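Local coordinates for protein chitinase (Paenibacillus sp. FPU-7, PDB 5GZT) that probably hydrolyses the beta-1,4-linkages between N-acetylglucosamine units at random internal positions in chitin and chitodextrins, at residues 661-666 with 726-731; 693-698 with 733-738; 755-760 with 1010-1015; 763-768 with 1107-1112; 937-942 with 960-965. All coordinates share one frame; numbering follows the deposited sequence.

Interaction 1: residues 661-666 with 726-731; sequences VTMATY and SNVYDP
Y666 and V728 are tied through their backbones: V728 N donates to Y666 O over 2.9 Å. Just inside this bond is the closely packed, buried part of the contact. The M663 side chain, folded at both chi2 and chi3, crosses V728 at about a right angle; its CG lies 4.0 Å from V728 CG1, while M663 CE lies at the same separation from V728 CG2. L669 and I758 also touch M663, which places this pair against the interior of the domain. The scaffold is the immunoglobulin-like domain. Strand 660-662, an outer strand of a four-stranded sheet, runs out into a loop, and that loop meets the connection between strands 714-723 and 732-738. Water 1 bridges the two loops by donating to both T665 O and V728 O.

On the more exposed side the contact is made by flat groups. The rings of Y666 and Y729 meet obliquely, with planes 52° apart, and Y729 CE1 comes over one face of the Y666 ring, 3.6 Å from Y666 CE1. V728 O sits in the plane of the Y666 ring, at its edge near CD1. What fixes the Y729 ring here is an almost straight bond (175°) from N727 ND2 to Y729 OH, 3.0 Å long. The N727 amide also leans on Y666, OD1 being 3.5 Å from Y666 CB.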
# COMPACT_ATOMS: atom_id res chain seq x y z
N VAL B 661 -12.22 -17.86 36.12
CA VAL B 661 -13.09 -17.68 37.25
C VAL B 661 -12.80 -18.88 38.18
O VAL B 661 -12.81 -20.04 37.70
CB VAL B 661 -14.54 -17.63 36.89
CG1 VAL B 661 -15.39 -17.55 38.14
CG2 VAL B 661 -14.82 -16.44 35.96
N THR B 662 -12.45 -18.59 39.43
CA THR B 662 -12.00 -19.63 40.37
C THR B 662 -13.06 -19.94 41.46
O THR B 662 -13.60 -19.02 42.12
CB THR B 662 -10.75 -19.16 41.06
OG1 THR B 662 -9.78 -18.83 40.10
CG2 THR B 662 -10.20 -20.30 41.98
N MET B 663 -13.34 -21.23 41.64
CA MET B 663 -14.26 -21.74 42.65
C MET B 663 -13.79 -21.25 44.01
O MET B 663 -12.61 -21.19 44.27
CB MET B 663 -14.31 -23.28 42.64
CG MET B 663 -14.83 -23.92 41.32
SD MET B 663 -16.58 -23.68 41.18
CE MET B 663 -17.27 -24.51 42.61
N ALA B 664 -14.72 -20.88 44.87
CA ALA B 664 -14.35 -20.50 46.27
C ALA B 664 -14.31 -21.73 47.15
O ALA B 664 -13.56 -21.78 48.07
CB ALA B 664 -15.47 -19.58 46.78
N THR B 665 -15.16 -22.73 46.91
CA THR B 665 -15.11 -24.00 47.69
C THR B 665 -15.24 -25.13 46.67
O THR B 665 -15.14 -24.88 45.47
CB THR B 665 -16.25 -24.13 48.71
OG1 THR B 665 -17.49 -24.22 48.04
CG2 THR B 665 -16.24 -22.93 49.76
N TYR B 666 -15.42 -26.36 47.11
CA TYR B 666 -15.69 -27.43 46.17
C TYR B 666 -16.95 -27.16 45.39
O TYR B 666 -17.05 -27.65 44.30
CB TYR B 666 -15.76 -28.81 46.87
CG TYR B 666 -14.40 -29.48 47.13
CD1 TYR B 666 -13.48 -29.52 46.14
CD2 TYR B 666 -14.05 -30.02 48.36
CE1 TYR B 666 -12.22 -30.07 46.31
CE2 TYR B 666 -12.80 -30.66 48.54
CZ TYR B 666 -11.88 -30.64 47.51
OH TYR B 666 -10.60 -31.19 47.51
N SER B 726 -22.15 -30.89 42.27
CA SER B 726 -21.21 -31.83 42.88
C SER B 726 -19.83 -31.16 42.93
O SER B 726 -19.59 -30.08 42.25
CB SER B 726 -21.26 -33.13 42.05
OG SER B 726 -20.67 -32.99 40.80
N ASN B 727 -18.93 -31.75 43.70
CA ASN B 727 -17.66 -31.12 43.98
C ASN B 727 -16.87 -30.91 42.68
O ASN B 727 -16.85 -31.80 41.81
CB ASN B 727 -16.83 -31.94 44.96
CG ASN B 727 -17.42 -31.99 46.35
OD1 ASN B 727 -18.29 -31.24 46.67
ND2 ASN B 727 -16.92 -32.91 47.20
N VAL B 728 -16.14 -29.78 42.61
CA VAL B 728 -15.34 -29.48 41.44
C VAL B 728 -13.89 -29.67 41.86
O VAL B 728 -13.37 -28.88 42.63
CB VAL B 728 -15.61 -28.02 40.94
CG1 VAL B 728 -14.63 -27.66 39.86
CG2 VAL B 728 -17.05 -27.87 40.52
N TYR B 729 -13.28 -30.77 41.39
CA TYR B 729 -11.87 -31.16 41.70
C TYR B 729 -10.92 -30.74 40.62
O TYR B 729 -9.70 -30.68 40.85
CB TYR B 729 -11.74 -32.70 41.82
CG TYR B 729 -12.49 -33.24 43.00
CD1 TYR B 729 -11.99 -33.07 44.29
CD2 TYR B 729 -13.68 -33.88 42.84
CE1 TYR B 729 -12.73 -33.50 45.41
CE2 TYR B 729 -14.41 -34.35 43.93
CZ TYR B 729 -13.93 -34.15 45.21
OH TYR B 729 -14.65 -34.60 46.27
N ASP B 730 -11.38 -30.61 39.41
CA ASP B 730 -10.50 -30.24 38.30
C ASP B 730 -11.06 -29.05 37.51
O ASP B 730 -12.19 -28.78 37.62
CB ASP B 730 -10.41 -31.40 37.35
CG ASP B 730 -9.53 -32.50 37.92
OD1 ASP B 730 -8.29 -32.30 38.08
OD2 ASP B 730 -10.15 -33.48 38.24
N PRO B 731 -10.27 -28.44 36.65
CA PRO B 731 -10.80 -27.27 35.92
C PRO B 731 -11.95 -27.69 34.98
O PRO B 731 -11.97 -28.83 34.53
CB PRO B 731 -9.61 -26.80 35.14
CG PRO B 731 -8.44 -27.19 35.89
CD PRO B 731 -8.82 -28.58 36.45
O HOH W 1 -13.41 -26.37 43.54

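Interaction 2: residues 693-698 with 733-738; sequences TVSGIP and DVRVVV. With FMT (formic acid), chain J.
S695 and R735 face each other as an antiparallel hydrogen-bonded pair. S695 N donates to R735 O at 2.9 Å, and R735 N returns the bond to S695 O. T693 and V737 repeat the pattern, so four backbone bonds hold strands whose axes run 167° apart.

The R735 side chain can be traced outward from this ladder. Its CB lies 3.6 Å from S695 OG, the contact across the strands. CG lies 3.6 Å from D733 OD2, and the bend at chi2 (-78°) keeps CD at 3.6 Å from the same oxygen. NE reaches that oxygen at 2.7 Å, on the syn side of the carboxylate, forming a salt bridge; NH2 adds a weak bond to the same atom. Beyond it, NH1 bonds P753 O and NH2 bonds G1009 O, while D733 OD1 is taken by S755.

On the other face, V694 CG1 packs 3.7 Å from V734 CG1, and I697 CD1 touches V734 CG1 as well. A formic acid molecule, probably from the crystallisation liquor, accepts a bond from V694 N through O1.

Strand 692-695 is an outermost strand of the four-stranded sheet. Strand 732-738 lies between it and strand 754-759, and V694 packs onto strands 703-707 and 714-723.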
# COMPACT_ATOMS: atom_id res chain seq x y z
N THR B 693 -22.38 -18.05 21.73
CA THR B 693 -22.79 -19.26 22.44
C THR B 693 -21.71 -19.68 23.41
O THR B 693 -20.51 -19.66 23.07
CB THR B 693 -23.07 -20.46 21.50
OG1 THR B 693 -21.84 -20.90 20.99
CG2 THR B 693 -23.94 -20.07 20.33
N VAL B 694 -22.10 -20.03 24.62
CA VAL B 694 -21.15 -20.41 25.66
C VAL B 694 -21.52 -21.84 26.10
O VAL B 694 -22.65 -22.08 26.45
CB VAL B 694 -21.26 -19.47 26.88
CG1 VAL B 694 -20.21 -19.88 27.97
CG2 VAL B 694 -21.15 -17.97 26.40
N SER B 695 -20.55 -22.76 26.14
CA SER B 695 -20.83 -24.09 26.67
C SER B 695 -19.82 -24.37 27.80
O SER B 695 -18.68 -23.83 27.81
CB SER B 695 -20.64 -25.13 25.59
OG SER B 695 -19.29 -25.19 25.36
N GLY B 696 -20.27 -25.17 28.75
CA GLY B 696 -19.46 -25.68 29.81
C GLY B 696 -19.78 -25.01 31.12
O GLY B 696 -19.23 -25.41 32.10
N ILE B 697 -20.68 -24.00 31.17
CA ILE B 697 -20.98 -23.36 32.46
C ILE B 697 -21.81 -24.40 33.21
O ILE B 697 -22.69 -24.97 32.61
CB ILE B 697 -21.86 -22.12 32.29
CG1 ILE B 697 -21.16 -21.02 31.44
CG2 ILE B 697 -22.28 -21.59 33.63
CD1 ILE B 697 -19.99 -20.39 32.11
N PRO B 698 -21.54 -24.68 34.49
CA PRO B 698 -22.27 -25.81 35.17
C PRO B 698 -23.77 -25.64 35.23
O PRO B 698 -24.27 -24.53 35.20
CB PRO B 698 -21.71 -25.77 36.59
CG PRO B 698 -20.32 -25.20 36.39
CD PRO B 698 -20.49 -24.14 35.37
N ASP B 733 -13.58 -26.69 31.37
CA ASP B 733 -13.32 -25.96 30.14
C ASP B 733 -14.60 -25.26 29.69
O ASP B 733 -15.64 -25.87 29.55
CB ASP B 733 -12.77 -26.90 29.03
CG ASP B 733 -12.37 -26.12 27.75
OD1 ASP B 733 -11.72 -25.00 27.86
OD2 ASP B 733 -12.66 -26.63 26.65
N VAL B 734 -14.53 -23.96 29.48
CA VAL B 734 -15.64 -23.14 28.99
C VAL B 734 -15.33 -22.69 27.55
O VAL B 734 -14.23 -22.25 27.30
CB VAL B 734 -15.88 -21.93 29.93
CG1 VAL B 734 -17.04 -21.07 29.45
CG2 VAL B 734 -16.20 -22.42 31.30
N ARG B 735 -16.25 -22.87 26.60
CA ARG B 735 -15.96 -22.59 25.21
C ARG B 735 -16.96 -21.50 24.74
O ARG B 735 -18.14 -21.64 24.95
CB ARG B 735 -16.13 -23.87 24.34
CG ARG B 735 -15.11 -24.94 24.62
CD ARG B 735 -13.84 -24.55 23.94
NE ARG B 735 -12.75 -25.42 24.25
CZ ARG B 735 -11.62 -25.53 23.57
NH1 ARG B 735 -11.40 -24.85 22.45
NH2 ARG B 735 -10.71 -26.40 23.96
N VAL B 736 -16.45 -20.49 24.03
CA VAL B 736 -17.21 -19.30 23.63
C VAL B 736 -17.13 -19.16 22.13
O VAL B 736 -16.06 -19.03 21.58
CB VAL B 736 -16.62 -18.01 24.28
CG1 VAL B 736 -17.48 -16.79 23.92
CG2 VAL B 736 -16.65 -18.20 25.80
N VAL B 737 -18.26 -19.25 21.45
CA VAL B 737 -18.20 -19.01 20.02
C VAL B 737 -18.84 -17.63 19.77
O VAL B 737 -19.92 -17.37 20.26
CB VAL B 737 -19.03 -20.06 19.26
CG1 VAL B 737 -19.19 -19.63 17.81
CG2 VAL B 737 -18.37 -21.49 19.38
N VAL B 738 -18.15 -16.79 19.00
CA VAL B 738 -18.65 -15.50 18.58
C VAL B 738 -19.24 -15.65 17.20
O VAL B 738 -18.52 -15.93 16.22
CB VAL B 738 -17.52 -14.45 18.56
CG1 VAL B 738 -18.06 -13.06 18.26
CG2 VAL B 738 -16.85 -14.40 19.89
C FMT J . -25.66 -20.23 24.69
O1 FMT J . -24.97 -19.28 25.17
O2 FMT J . -26.33 -20.19 23.49
O HOH W 2 -19.84 -22.52 22.74
O HOH W 3 -17.05 -26.65 27.03

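Interaction 3: residues 755-760 with 1010-1015; sequences SVTIMP and VPASKL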
# COMPACT_ATOMS: atom_id res chain seq x y z
N SER B 755 -11.45 -21.21 24.26
CA SER B 755 -11.34 -21.79 25.58
C SER B 755 -10.96 -20.78 26.70
O SER B 755 -9.97 -20.06 26.61
CB SER B 755 -10.19 -22.81 25.50
OG SER B 755 -10.02 -23.47 26.77
N VAL B 756 -11.77 -20.75 27.75
CA VAL B 756 -11.45 -20.09 29.02
C VAL B 756 -11.80 -21.16 30.14
O VAL B 756 -12.21 -22.32 29.79
CB VAL B 756 -12.22 -18.80 29.21
CG1 VAL B 756 -11.70 -17.80 28.16
CG2 VAL B 756 -13.66 -19.02 28.98
N THR B 757 -11.57 -20.80 31.39
CA THR B 757 -11.47 -21.75 32.48
C THR B 757 -12.19 -21.33 33.75
O THR B 757 -11.98 -20.22 34.25
CB THR B 757 -10.04 -21.97 32.74
OG1 THR B 757 -9.41 -22.36 31.52
CG2 THR B 757 -9.81 -22.98 33.76
N ILE B 758 -12.99 -22.27 34.27
CA ILE B 758 -13.34 -22.32 35.68
C ILE B 758 -12.33 -23.14 36.44
O ILE B 758 -12.29 -24.36 36.21
CB ILE B 758 -14.73 -22.82 35.87
CG1 ILE B 758 -15.71 -21.83 35.29
CG2 ILE B 758 -15.06 -22.99 37.36
CD1 ILE B 758 -17.17 -22.32 35.23
N MET B 759 -11.54 -22.51 37.32
CA MET B 759 -10.50 -23.16 38.09
C MET B 759 -11.06 -23.73 39.37
O MET B 759 -11.95 -23.12 40.04
CB MET B 759 -9.35 -22.23 38.40
CG MET B 759 -8.58 -21.82 37.15
SD MET B 759 -7.40 -23.16 36.60
CE MET B 759 -6.55 -23.50 38.05
N PRO B 760 -10.67 -24.95 39.72
CA PRO B 760 -11.07 -25.49 41.06
C PRO B 760 -10.36 -24.72 42.22
O PRO B 760 -9.45 -23.93 41.99
CB PRO B 760 -10.55 -26.94 41.00
CG PRO B 760 -9.30 -26.82 40.20
CD PRO B 760 -9.59 -25.76 39.12
N VAL B 1010 -6.52 -27.12 21.86
CA VAL B 1010 -6.19 -27.55 23.23
C VAL B 1010 -6.83 -26.57 24.20
O VAL B 1010 -6.64 -25.35 24.06
CB VAL B 1010 -4.71 -27.59 23.47
CG1 VAL B 1010 -4.36 -27.95 24.89
CG2 VAL B 1010 -3.97 -28.53 22.50
N PRO B 1011 -7.54 -27.06 25.20
CA PRO B 1011 -8.12 -26.15 26.22
C PRO B 1011 -7.04 -25.47 26.99
O PRO B 1011 -5.95 -26.06 27.23
CB PRO B 1011 -8.94 -27.08 27.12
CG PRO B 1011 -8.54 -28.50 26.76
CD PRO B 1011 -7.84 -28.49 25.44
N ALA B 1012 -7.29 -24.19 27.30
CA ALA B 1012 -6.40 -23.38 28.16
C ALA B 1012 -6.02 -24.11 29.45
O ALA B 1012 -4.89 -24.07 29.88
CB ALA B 1012 -7.07 -22.03 28.48
N SER B 1013 -6.97 -24.81 30.01
CA SER B 1013 -6.77 -25.46 31.27
C SER B 1013 -5.92 -26.79 31.18
O SER B 1013 -5.70 -27.44 32.16
CB SER B 1013 -8.09 -25.66 32.01
OG SER B 1013 -8.97 -26.53 31.31
N LYS B 1014 -5.47 -27.13 29.99
CA LYS B 1014 -4.51 -28.24 29.82
C LYS B 1014 -3.16 -27.76 29.39
O LYS B 1014 -2.34 -28.54 28.95
CB LYS B 1014 -5.16 -29.29 28.89
CG LYS B 1014 -6.17 -29.98 29.78
CD LYS B 1014 -6.65 -31.23 29.31
CE LYS B 1014 -7.53 -31.87 30.37
NZ LYS B 1014 -7.93 -33.12 29.69
N LEU B 1015 -2.94 -26.47 29.58
CA LEU B 1015 -1.67 -25.86 29.24
C LEU B 1015 -0.94 -25.31 30.46
O LEU B 1015 -1.54 -24.72 31.32
CB LEU B 1015 -1.84 -24.73 28.21
CG LEU B 1015 -2.35 -25.18 26.83
CD1 LEU B 1015 -2.69 -23.96 25.93
CD2 LEU B 1015 -1.34 -26.06 26.17
O HOH W 4 -9.98 -24.51 29.89
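This contact belongs to the junction between two domains: the last strand of the immunoglobulin-like domain, 754-759, is laid against the turn that links helix 998-1007 to strand 1015-1020 of the family 18 barrel. S755 and T757 project from one face of the strand onto that turn, while V756 and I758 face the domain's own interior, where they touch F674, L676 and L669.

S755 makes the direct polar link. Its OG accepts from A1012 N over 2.9 Å, with 155° at the hydrogen. The same oxygen also bonds D733 OD1, so one hydroxyl joins the barrel turn to the neighbouring strand. The torsion that swings OG opposite the backbone N (chi1 -179°) sets it over the start of the turn, 3.3 Å from P1011 CA and 3.7 Å from A1012 CB.

T757 uses both of its branches, OG1 and CG2 each being 3.6 Å from S1013 CB. Its OG1 is bonded to G1107 O, another loop of the barrel, and also receives a bond from water 4 at 2.8 Å. That water is bonded to S1013 OG as well, at 2.7 Å, which ties the two hydroxyls together without direct contact. The turn holds its own shape through backbone hydrogen bonds from K1014 N to P1011 O and from L1015 N to A1012 O.

Every touching residue is buried, and the S755 and T757 hydroxyls, with water 4, supply the polar links. Helix-to-strand turns of this kind lie at the N-terminal end of a beta/alpha barrel, where the immunoglobulin-like domain docks.

Interaction 4: residues 763-768 with 1107-1112; sequences GPILLG and GLRGVM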
# COMPACT_ATOMS: atom_id res chain seq x y z
N GLY B 763 -6.72 -23.51 42.81
CA GLY B 763 -6.02 -22.64 41.89
C GLY B 763 -5.00 -23.31 40.97
O GLY B 763 -5.12 -24.50 40.63
N PRO B 764 -4.06 -22.53 40.47
CA PRO B 764 -3.15 -23.02 39.44
C PRO B 764 -2.11 -23.94 40.01
O PRO B 764 -1.83 -23.83 41.22
CB PRO B 764 -2.51 -21.77 38.90
CG PRO B 764 -2.79 -20.71 39.82
CD PRO B 764 -3.92 -21.08 40.69
N ILE B 765 -1.52 -24.79 39.17
CA ILE B 765 -0.40 -25.57 39.64
C ILE B 765 0.90 -24.79 39.52
O ILE B 765 1.01 -23.79 38.74
CB ILE B 765 -0.31 -26.92 38.91
CG1 ILE B 765 0.06 -26.75 37.45
CG2 ILE B 765 -1.63 -27.64 39.03
CD1 ILE B 765 0.36 -28.08 36.74
N LEU B 766 1.86 -25.22 40.32
CA LEU B 766 3.19 -24.78 40.26
C LEU B 766 4.10 -26.00 40.25
O LEU B 766 4.32 -26.65 41.34
CB LEU B 766 3.47 -23.85 41.48
CG LEU B 766 4.55 -22.78 41.21
CD1 LEU B 766 4.68 -21.80 42.40
CD2 LEU B 766 5.89 -23.30 40.82
N LEU B 767 4.69 -26.27 39.10
CA LEU B 767 5.43 -27.54 38.88
C LEU B 767 6.90 -27.24 38.70
O LEU B 767 7.26 -26.42 37.88
CB LEU B 767 4.85 -28.23 37.64
CG LEU B 767 5.41 -29.61 37.35
CD1 LEU B 767 4.36 -30.50 36.61
CD2 LEU B 767 6.69 -29.54 36.58
N GLY B 768 7.75 -27.89 39.51
CA GLY B 768 9.15 -27.79 39.37
C GLY B 768 9.75 -29.06 38.88
O GLY B 768 9.42 -30.14 39.40
N GLY B 1107 -6.28 -18.34 31.86
CA GLY B 1107 -6.98 -19.58 32.24
C GLY B 1107 -6.16 -20.82 32.06
O GLY B 1107 -6.71 -21.90 31.85
N LEU B 1108 -4.87 -20.69 32.17
CA LEU B 1108 -3.97 -21.82 32.08
C LEU B 1108 -4.00 -22.68 33.35
O LEU B 1108 -4.48 -22.25 34.43
CB LEU B 1108 -2.56 -21.44 31.71
CG LEU B 1108 -2.37 -20.50 30.53
CD1 LEU B 1108 -0.89 -20.32 30.28
CD2 LEU B 1108 -3.09 -20.96 29.27
N ARG B 1109 -3.54 -23.93 33.21
CA ARG B 1109 -3.50 -24.81 34.39
C ARG B 1109 -2.50 -24.27 35.43
O ARG B 1109 -2.75 -24.42 36.61
CB ARG B 1109 -3.17 -26.26 34.07
CG ARG B 1109 -3.34 -27.22 35.23
CD ARG B 1109 -4.79 -27.40 35.52
NE ARG B 1109 -5.11 -28.02 36.81
CZ ARG B 1109 -5.24 -27.42 37.98
NH1 ARG B 1109 -4.99 -26.10 38.13
NH2 ARG B 1109 -5.62 -28.13 39.04
N GLY B 1110 -1.39 -23.72 34.99
CA GLY B 1110 -0.37 -23.24 35.90
C GLY B 1110 0.93 -22.91 35.24
O GLY B 1110 0.94 -22.63 34.02
N VAL B 1111 2.01 -23.02 36.01
CA VAL B 1111 3.32 -22.69 35.59
C VAL B 1111 4.24 -23.84 35.99
O VAL B 1111 4.05 -24.40 37.05
CB VAL B 1111 3.85 -21.41 36.35
CG1 VAL B 1111 5.24 -21.07 35.88
CG2 VAL B 1111 2.85 -20.22 36.14
N MET B 1112 5.29 -24.05 35.18
CA MET B 1112 6.28 -24.99 35.36
C MET B 1112 7.63 -24.33 35.18
O MET B 1112 7.75 -23.34 34.41
CB MET B 1112 6.06 -25.96 34.21
CG MET B 1112 7.14 -26.79 33.76
SD MET B 1112 8.42 -26.30 32.64
CE MET B 1112 7.88 -26.42 30.97
O HOH W 5 -5.78 -26.93 41.71
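G763 O is gripped from two directions: R1109 NH1 donates to it at 3.0 Å and water 5 at 2.7 Å. Water 5 in turn accepts from R1109 NH2, closing a small ring about the carbonyl. The NH1 bond is straight, 168° at the hydrogen, and its acceptor lies in the guanidinium plane, although the donor is tilted from the plane of the G763 carbonyl.

The same guanidinium is covered on one face by I765 CG2, which sits 3.7 Å above its plane and over its centre. R1109 and I765 cross at about a right angle: the bend of the arginine chain at chi2 (71°) helps bring the guanidinium over I765 CG2. Separately, R1109 CG lies 4.1 Å from I765 CD1. The edge of the group is thus hydrogen-bonded while a methyl group covers one face, and P731 of the immunoglobulin-like domain also touches this arginine.

Beyond it the backbones pair in parallel, with axes 9° apart. I765 N bonds R1109 O, V1111 N bonds I765 O at 3.0 Å, and L767 N bonds V1111 O at 2.8 Å. Farther along, L767 CD2 meets M1112 CG obliquely at 4.0 Å. On the opposite face L766 points to helix 1123-1133.

Helix 1093-1106 ends in a Schellman motif at G1107 just before strand 1110-1114. Pairing of the first strand, 765-771, with the last, 1110-1114, is the closure of the (beta/alpha)8 barrel of glycosyl hydrolase family 18.

Interaction 5: residues 937-942 with 960-965; sequences YELAIA and QYLDYM. With PO4 (phosphate ion), chain D.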
# COMPACT_ATOMS: atom_id res chain seq x y z
N TYR B 937 -4.18 -41.13 39.39
CA TYR B 937 -2.85 -40.90 38.86
C TYR B 937 -2.89 -39.97 37.64
O TYR B 937 -3.69 -40.15 36.74
CB TYR B 937 -2.19 -42.23 38.44
CG TYR B 937 -2.01 -43.16 39.66
CD1 TYR B 937 -0.92 -42.99 40.53
CD2 TYR B 937 -2.82 -44.25 39.85
CE1 TYR B 937 -0.68 -43.83 41.60
CE2 TYR B 937 -2.63 -45.09 41.01
CZ TYR B 937 -1.53 -44.89 41.85
OH TYR B 937 -1.30 -45.69 43.02
N GLU B 938 -1.98 -38.99 37.61
CA GLU B 938 -1.88 -38.02 36.51
C GLU B 938 -1.10 -38.62 35.40
O GLU B 938 -0.18 -39.45 35.61
CB GLU B 938 -1.15 -36.72 36.98
CG GLU B 938 -1.94 -35.84 37.93
CD GLU B 938 -1.25 -34.50 38.20
OE1 GLU B 938 -0.12 -34.31 37.78
OE2 GLU B 938 -1.93 -33.61 38.83
N LEU B 939 -1.39 -38.15 34.21
CA LEU B 939 -0.59 -38.34 33.01
C LEU B 939 -0.36 -36.98 32.34
O LEU B 939 -1.35 -36.28 32.07
CB LEU B 939 -1.31 -39.28 32.04
CG LEU B 939 -0.62 -39.58 30.71
CD1 LEU B 939 0.65 -40.36 30.98
CD2 LEU B 939 -1.50 -40.42 29.79
N ALA B 940 0.89 -36.60 32.07
CA ALA B 940 1.16 -35.34 31.43
C ALA B 940 2.26 -35.58 30.41
O ALA B 940 2.81 -36.67 30.37
CB ALA B 940 1.64 -34.35 32.47
N ILE B 941 2.52 -34.60 29.57
CA ILE B 941 3.71 -34.58 28.75
C ILE B 941 4.38 -33.25 28.86
O ILE B 941 3.77 -32.28 29.38
CB ILE B 941 3.41 -34.74 27.26
CG1 ILE B 941 2.54 -33.56 26.73
CG2 ILE B 941 2.63 -36.01 27.07
CD1 ILE B 941 2.29 -33.73 25.19
N ALA B 942 5.63 -33.23 28.46
CA ALA B 942 6.33 -31.98 28.12
C ALA B 942 6.32 -31.87 26.65
O ALA B 942 6.54 -32.85 25.98
CB ALA B 942 7.75 -32.01 28.55
N GLN B 960 -7.29 -34.86 25.60
CA GLN B 960 -8.23 -35.62 26.38
C GLN B 960 -7.61 -36.66 27.37
O GLN B 960 -8.24 -36.95 28.31
CB GLN B 960 -9.23 -36.44 25.51
CG GLN B 960 -8.53 -37.46 24.63
CD GLN B 960 -9.52 -38.15 23.61
OE1 GLN B 960 -9.37 -38.03 22.41
NE2 GLN B 960 -10.47 -38.79 24.11
N TYR B 961 -6.44 -37.20 27.06
CA TYR B 961 -5.77 -38.20 27.91
C TYR B 961 -4.91 -37.57 29.01
O TYR B 961 -4.38 -38.32 29.80
CB TYR B 961 -4.86 -39.02 26.96
CG TYR B 961 -5.66 -39.68 25.82
CD1 TYR B 961 -6.80 -40.44 26.07
CD2 TYR B 961 -5.30 -39.50 24.49
CE1 TYR B 961 -7.53 -41.03 25.04
CE2 TYR B 961 -6.06 -40.08 23.42
CZ TYR B 961 -7.14 -40.83 23.72
OH TYR B 961 -7.85 -41.41 22.68
N LEU B 962 -4.67 -36.24 28.93
CA LEU B 962 -3.67 -35.55 29.68
C LEU B 962 -4.23 -34.66 30.77
O LEU B 962 -5.25 -34.00 30.58
CB LEU B 962 -2.81 -34.65 28.78
CG LEU B 962 -2.04 -35.51 27.72
CD1 LEU B 962 -1.26 -34.57 26.83
CD2 LEU B 962 -1.12 -36.51 28.33
N ASP B 963 -3.60 -34.62 31.94
CA ASP B 963 -3.93 -33.62 32.91
C ASP B 963 -3.48 -32.23 32.44
O ASP B 963 -4.14 -31.27 32.67
CB ASP B 963 -3.32 -33.98 34.26
CG ASP B 963 -4.00 -35.17 34.87
OD1 ASP B 963 -3.71 -36.29 34.45
OD2 ASP B 963 -4.91 -34.99 35.69
N TYR B 964 -2.34 -32.13 31.78
CA TYR B 964 -1.86 -30.88 31.22
C TYR B 964 -0.68 -31.25 30.32
O TYR B 964 -0.13 -32.41 30.41
CB TYR B 964 -1.43 -29.85 32.35
CG TYR B 964 -0.66 -30.54 33.48
CD1 TYR B 964 0.69 -30.68 33.41
CD2 TYR B 964 -1.28 -31.10 34.54
CE1 TYR B 964 1.39 -31.40 34.36
CE2 TYR B 964 -0.57 -31.74 35.54
CZ TYR B 964 0.75 -31.91 35.44
OH TYR B 964 1.51 -32.63 36.39
N MET B 965 -0.26 -30.26 29.53
CA MET B 965 0.99 -30.27 28.74
C MET B 965 1.88 -29.21 29.35
O MET B 965 1.42 -28.08 29.46
CB MET B 965 0.70 -29.88 27.28
CG MET B 965 -0.34 -30.78 26.65
SD MET B 965 -0.60 -30.17 24.99
CE MET B 965 -1.88 -31.30 24.49
P PO4 D . 1.84 -45.39 44.52
O1 PO4 D . 2.62 -45.10 43.23
O2 PO4 D . 1.68 -46.86 44.43
O3 PO4 D . 2.66 -44.91 45.62
O4 PO4 D . 0.44 -44.74 44.49
O HOH W 6 -4.18 -32.90 37.74
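L939 and D963 lock together where strands 938-943 and 964-967, the fifth and sixth of the family 18 (beta/alpha)8 barrel, begin to run side by side.

Two hydrogen bonds make this lock. D963 N donates to L939 O at 2.8 Å. L939 N answers with a 3.0 Å bond to D963 OD1, meeting the oxygen on its anti side and well out of the carboxylate plane. An aspartate side chain thus takes the place of a backbone acceptor ahead of the regular parallel pairing of I941 with M965. A third bond runs from Y964 OH to E938 OE1, 2.7 Å long and on the syn side, with the carboxylate and ring planes 80° apart.

Charge sets a second theme. The E938 and D963 carboxylates are stacked with planes 27° apart, their OE2 and OD2 atoms 4.5 Å from each other. Water 6 donates to both oxygens, H790 also bonds E938 OE2, and Y936 bonds D963 OD2; these partners probably temper the proximity of two acids.

Outside the strand pair, Y937 OH points to a phosphate, probably from the crystallisation liquor, that H883 and K935 also hold.

Apolar packing fills the remainder. A940 CB lies 3.5 Å from Y964 CE1. The two branches of L962 diverge, CD2 reaching L939 CG at 3.9 Å. I941 CG1 lies 3.9 Å from L962 CD1 and 4.0 Å from M965 CG.

Interactions 1, 2 and 3 share the four-stranded sheet of the immunoglobulin-like domain; the centres of interactions 2 and 3 are about 11 Å apart. V734 N meets V756 O at 2.9 Å, and V661 O meets M759 N at 2.8 Å, probable backbone bonds between neighbouring strands. Interaction 3 carries this sheet to the barrel, touching interaction 4 through L1015 O and R1109 N, 2.9 Å apart, and interaction 5 through K1014 O and M965 N, 2.8 Å apart. Inside the barrel, L767 CD1 of interaction 4 packs 3.6 Å from Y964 OH of interaction 5. Interactions 4 and 5 include the N-terminal parts of barrel strands, whereas family 18 active sites lie at the strands' C-terminal ends.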